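PDB 3EL6: erythromycin dehydratase from Saccharopolyspora erythraea, which probably catalyses the dehydration of a beta-hydroxyacyl polyketide intermediate to the alpha,beta-unsaturated product during erythromycin biosynthesis. Local coordinates for residues Asp207-Asp219 and Gly263-Gly275. Sequence-based numbering, arbitrary orientation.
Sequences DDSVYAEVSIAAD and GATSVRVVATPAG. With SO4 (sulfate ion), chain B.
Tyr211 and Val270 face each other as a non-hydrogen-bonded pair of the antiparallel strands 209-215 and 266-273, their side chains side by side. With chi1 at -60°, CG of Tyr211 lies anti to the carbonyl carbon, and the methyls of Val270 meet CD1 and CE1 of the ring obliquely: Tyr211 CD1 is 3.8 Å from Val270 CG2, while CE1 meets CG1. On the same face Glu213 and Arg268 are paired without a salt bridge. Glu213 OE2 stands 4.4 Å from Arg268 NH2, well out of the guanidinium plane, and instead accepts a hydrogen bond from Trp169 NE1; the same tryptophan makes a cation-pi contact with Arg268. Arg268, extended from CG to NE, holds a sulfate, probably from the crystallisation liquor, at the edge of its guanidinium by two nearly straight bonds, Arg268 NH1 to sulfate O2 (2.9 Å) and Arg268 NH2 to sulfate O1 (3.1 Å). The ladder belongs to the double hotdog fold, in which helix 227-235 packs on Val214, Val267 and Val269 of the opposite face, and Thr236 just after it on Ala212 and Ala271. There Val214 CG2 touches Val269 CG2 at 4.0 Å, and Val214 also packs on Leu229 and Ala232 of the helix. Beyond Ser215 the pairing continues with Ile216 N bonded to Thr265 O (2.9 Å). Thr265 turns CG2 onto Ala218 CA (3.7 Å), its OG1 set between backbone N and carbonyl carbon (chi1 56°), where a water links that hydroxyl to Ile216 O.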
loop_
_atom_site.group_PDB
_atom_site.type_symbol
_atom_site.label_atom_id
_atom_site.label_comp_id
_atom_site.label_asym_id
_atom_site.label_seq_id
_atom_site.Cartn_x
_atom_site.Cartn_y
_atom_site.Cartn_z
ATOM N N ASP A 207 44.990 -16.633 -6.906
ATOM C CA ASP A 207 44.252 -17.259 -8.008
ATOM C C ASP A 207 43.318 -16.192 -8.587
ATOM O O ASP A 207 43.737 -15.064 -8.935
ATOM C CB ASP A 207 43.396 -18.423 -7.477
ATOM C CG ASP A 207 44.160 -19.326 -6.489
ATOM O OD1 ASP A 207 45.256 -19.832 -6.873
ATOM O OD2 ASP A 207 43.671 -19.538 -5.334
ATOM N N ASP A 208 42.040 -16.551 -8.694
ATOM C CA ASP A 208 41.069 -15.587 -9.157
ATOM C C ASP A 208 40.202 -15.043 -7.996
ATOM O O ASP A 208 39.213 -14.379 -8.251
ATOM C CB ASP A 208 40.201 -16.169 -10.291
ATOM C CG ASP A 208 40.941 -16.191 -11.647
ATOM O OD1 ASP A 208 41.848 -15.333 -11.863
ATOM O OD2 ASP A 208 40.614 -17.055 -12.494
ATOM N N SER A 209 40.580 -15.328 -6.754
ATOM C CA SER A 209 39.914 -14.724 -5.574
ATOM C C SER A 209 40.529 -13.369 -5.193
ATOM O O SER A 209 41.748 -13.192 -5.304
ATOM C CB SER A 209 40.040 -15.653 -4.393
ATOM O OG SER A 209 39.300 -16.842 -4.668
ATOM N N VAL A 210 39.695 -12.442 -4.724
ATOM C CA VAL A 210 40.120 -11.094 -4.375
ATOM C C VAL A 210 39.727 -10.875 -2.935
ATOM O O VAL A 210 38.615 -11.256 -2.543
ATOM C CB VAL A 210 39.381 -10.069 -5.275
ATOM C CG1 VAL A 210 39.583 -8.632 -4.756
ATOM C CG2 VAL A 210 39.807 -10.218 -6.742
ATOM N N TYR A 211 40.612 -10.282 -2.114
ATOM C CA TYR A 211 40.350 -10.036 -0.718
ATOM C C TYR A 211 40.437 -8.503 -0.606
ATOM O O TYR A 211 41.355 -7.920 -1.216
ATOM C CB TYR A 211 41.454 -10.661 0.137
ATOM C CG TYR A 211 41.505 -12.149 -0.097
ATOM C CD1 TYR A 211 40.852 -13.020 0.757
ATOM C CD2 TYR A 211 42.097 -12.645 -1.247
ATOM C CE1 TYR A 211 40.844 -14.411 0.491
ATOM C CE2 TYR A 211 42.085 -14.028 -1.528
ATOM C CZ TYR A 211 41.472 -14.877 -0.662
ATOM O OH TYR A 211 41.472 -16.226 -0.972
ATOM N N ALA A 212 39.547 -7.842 0.133
ATOM C CA ALA A 212 39.695 -6.350 0.166
ATOM C C ALA A 212 39.257 -5.863 1.537
ATOM O O ALA A 212 38.437 -6.491 2.173
ATOM C CB ALA A 212 38.860 -5.685 -0.947
ATOM N N GLU A 213 39.815 -4.736 2.010
ATOM C CA GLU A 213 39.314 -4.050 3.182
ATOM C C GLU A 213 38.544 -2.869 2.597
ATOM O O GLU A 213 39.074 -2.145 1.755
ATOM C CB GLU A 213 40.493 -3.523 4.010
ATOM C CG GLU A 213 41.172 -4.675 4.811
ATOM C CD GLU A 213 42.422 -4.236 5.542
ATOM O OE1 GLU A 213 42.812 -3.024 5.456
ATOM O OE2 GLU A 213 43.019 -5.130 6.192
ATOM N N VAL A 214 37.313 -2.664 3.073
ATOM C CA VAL A 214 36.436 -1.664 2.475
ATOM C C VAL A 214 35.811 -0.924 3.660
ATOM O O VAL A 214 35.343 -1.546 4.583
ATOM C CB VAL A 214 35.364 -2.342 1.638
ATOM C CG1 VAL A 214 34.447 -1.279 1.137
ATOM C CG2 VAL A 214 35.982 -3.110 0.448
ATOM N N SER A 215 35.802 0.413 3.660
ATOM C CA SER A 215 35.249 1.148 4.806
ATOM C C SER A 215 34.897 2.574 4.353
ATOM O O SER A 215 35.443 3.074 3.370
ATOM C CB SER A 215 36.199 1.243 6.017
ATOM O OG SER A 215 37.420 1.904 5.621
ATOM N N ILE A 216 33.925 3.156 5.050
ATOM C CA ILE A 216 33.494 4.503 4.818
ATOM C C ILE A 216 33.437 5.162 6.185
ATOM O O ILE A 216 33.541 4.519 7.222
ATOM C CB ILE A 216 32.081 4.550 4.149
ATOM C CG1 ILE A 216 31.044 3.845 5.036
ATOM C CG2 ILE A 216 32.154 3.938 2.739
ATOM C CD1 ILE A 216 29.594 4.150 4.567
ATOM N N ALA A 217 33.268 6.478 6.225
ATOM C CA ALA A 217 33.051 7.090 7.507
ATOM C C ALA A 217 31.583 6.933 7.990
ATOM O O ALA A 217 30.651 7.232 7.254
ATOM C CB ALA A 217 33.435 8.562 7.452
ATOM N N ALA A 218 31.389 6.545 9.245
ATOM C CA ALA A 218 30.018 6.466 9.823
ATOM C C ALA A 218 29.202 7.761 9.636
ATOM O O ALA A 218 29.716 8.863 9.807
ATOM C CB ALA A 218 30.086 6.055 11.283
ATOM N N ASP A 219 27.946 7.666 9.227
ATOM C CA ASP A 219 27.136 8.891 9.243
ATOM C C ASP A 219 25.687 8.693 9.702
ATOM O O ASP A 219 25.404 8.754 10.902
ATOM C CB ASP A 219 27.191 9.675 7.932
ATOM C CG ASP A 219 26.575 11.052 8.072
ATOM O OD1 ASP A 219 25.332 11.123 8.191
ATOM O OD2 ASP A 219 27.314 12.061 8.100
ATOM N N GLY A 263 24.438 -1.903 10.171
ATOM C CA GLY A 263 25.207 -0.752 10.712
ATOM C C GLY A 263 26.722 -0.823 10.524
ATOM O O GLY A 263 27.490 -0.107 11.199
ATOM N N ALA A 264 27.158 -1.708 9.621
ATOM C CA ALA A 264 28.582 -1.858 9.387
ATOM C C ALA A 264 29.056 -0.622 8.604
ATOM O O ALA A 264 28.342 -0.122 7.696
ATOM C CB ALA A 264 28.881 -3.180 8.585
ATOM N N THR A 265 30.232 -0.111 8.972
ATOM C CA THR A 265 30.902 0.898 8.106
ATOM C C THR A 265 32.321 0.455 7.708
ATOM O O THR A 265 33.005 1.165 6.993
ATOM C CB THR A 265 31.051 2.251 8.796
ATOM O OG1 THR A 265 31.746 2.091 10.035
ATOM C CG2 THR A 265 29.653 2.910 9.050
ATOM N N SER A 266 32.749 -0.716 8.178
ATOM C CA SER A 266 34.099 -1.201 7.932
ATOM C C SER A 266 34.028 -2.724 7.854
ATOM O O SER A 266 33.592 -3.345 8.843
ATOM C CB SER A 266 35.003 -0.791 9.084
ATOM O OG SER A 266 36.327 -1.245 8.836
ATOM N N VAL A 267 34.391 -3.295 6.700
ATOM C CA VAL A 267 34.217 -4.733 6.494
ATOM C C VAL A 267 35.421 -5.291 5.735
ATOM O O VAL A 267 36.241 -4.535 5.208
ATOM C CB VAL A 267 32.913 -5.024 5.679
ATOM C CG1 VAL A 267 31.665 -4.591 6.541
ATOM C CG2 VAL A 267 32.976 -4.353 4.275
ATOM N N ARG A 268 35.543 -6.623 5.707
ATOM C CA ARG A 268 36.480 -7.298 4.831
ATOM C C ARG A 268 35.662 -8.111 3.824
ATOM O O ARG A 268 34.615 -8.648 4.170
ATOM C CB ARG A 268 37.349 -8.253 5.662
ATOM C CG ARG A 268 38.225 -7.520 6.735
ATOM C CD ARG A 268 38.920 -8.473 7.761
ATOM N NE ARG A 268 39.963 -7.687 8.432
ATOM C CZ ARG A 268 40.852 -8.152 9.318
ATOM N NH1 ARG A 268 40.847 -9.424 9.697
ATOM N NH2 ARG A 268 41.757 -7.320 9.820
ATOM N N VAL A 269 36.128 -8.205 2.616
ATOM C CA VAL A 269 35.359 -8.840 1.543
ATOM C C VAL A 269 36.238 -9.915 0.899
ATOM O O VAL A 269 37.416 -9.676 0.584
ATOM C CB VAL A 269 35.030 -7.829 0.496
ATOM C CG1 VAL A 269 34.195 -8.463 -0.648
ATOM C CG2 VAL A 269 34.291 -6.643 1.149
ATOM N N VAL A 270 35.675 -11.101 0.713
ATOM C CA VAL A 270 36.316 -12.096 -0.151
ATOM C C VAL A 270 35.405 -12.299 -1.363
ATOM O O VAL A 270 34.193 -12.636 -1.187
ATOM C CB VAL A 270 36.453 -13.432 0.585
ATOM C CG1 VAL A 270 37.099 -14.439 -0.364
ATOM C CG2 VAL A 270 37.256 -13.253 1.935
ATOM N N ALA A 271 35.918 -12.027 -2.561
ATOM C CA ALA A 271 35.126 -12.184 -3.780
ATOM C C ALA A 271 35.678 -13.403 -4.505
ATOM O O ALA A 271 36.885 -13.500 -4.742
ATOM C CB ALA A 271 35.224 -10.983 -4.655
ATOM N N THR A 272 34.796 -14.341 -4.841
ATOM C CA THR A 272 35.213 -15.565 -5.544
ATOM C C THR A 272 34.455 -15.759 -6.881
ATOM O O THR A 272 33.273 -15.424 -6.992
ATOM C CB THR A 272 35.107 -16.788 -4.581
ATOM O OG1 THR A 272 33.801 -16.834 -4.004
ATOM C CG2 THR A 272 35.990 -16.598 -3.392
ATOM N N PRO A 273 35.130 -16.279 -7.922
ATOM C CA PRO A 273 34.477 -16.452 -9.237
ATOM C C PRO A 273 33.187 -17.302 -9.107
ATOM O O PRO A 273 33.115 -18.209 -8.273
ATOM C CB PRO A 273 35.546 -17.226 -10.058
ATOM C CG PRO A 273 36.837 -16.845 -9.434
ATOM C CD PRO A 273 36.521 -16.793 -7.937
ATOM N N ALA A 274 32.162 -16.948 -9.862
ATOM C CA ALA A 274 30.877 -17.680 -9.765
ATOM C C ALA A 274 30.208 -17.812 -11.126
ATOM O O ALA A 274 29.023 -17.543 -11.293
ATOM C CB ALA A 274 29.940 -17.031 -8.771
ATOM N N GLY A 275 30.970 -18.223 -12.116
ATOM C CA GLY A 275 30.360 -18.455 -13.402
ATOM C C GLY A 275 30.569 -17.224 -14.226
ATOM O O GLY A 275 31.259 -16.296 -13.790
HETATM S S SO4 B . 43.682 -9.617 12.301
HETATM O O1 SO4 B . 44.018 -8.375 11.598
HETATM O O2 SO4 B . 42.930 -10.532 11.430
HETATM O O3 SO4 B . 44.922 -10.267 12.745
HETATM O O4 SO4 B . 42.878 -9.290 13.483
HETATM O O HOH W 1 34.130 3.180 9.602
#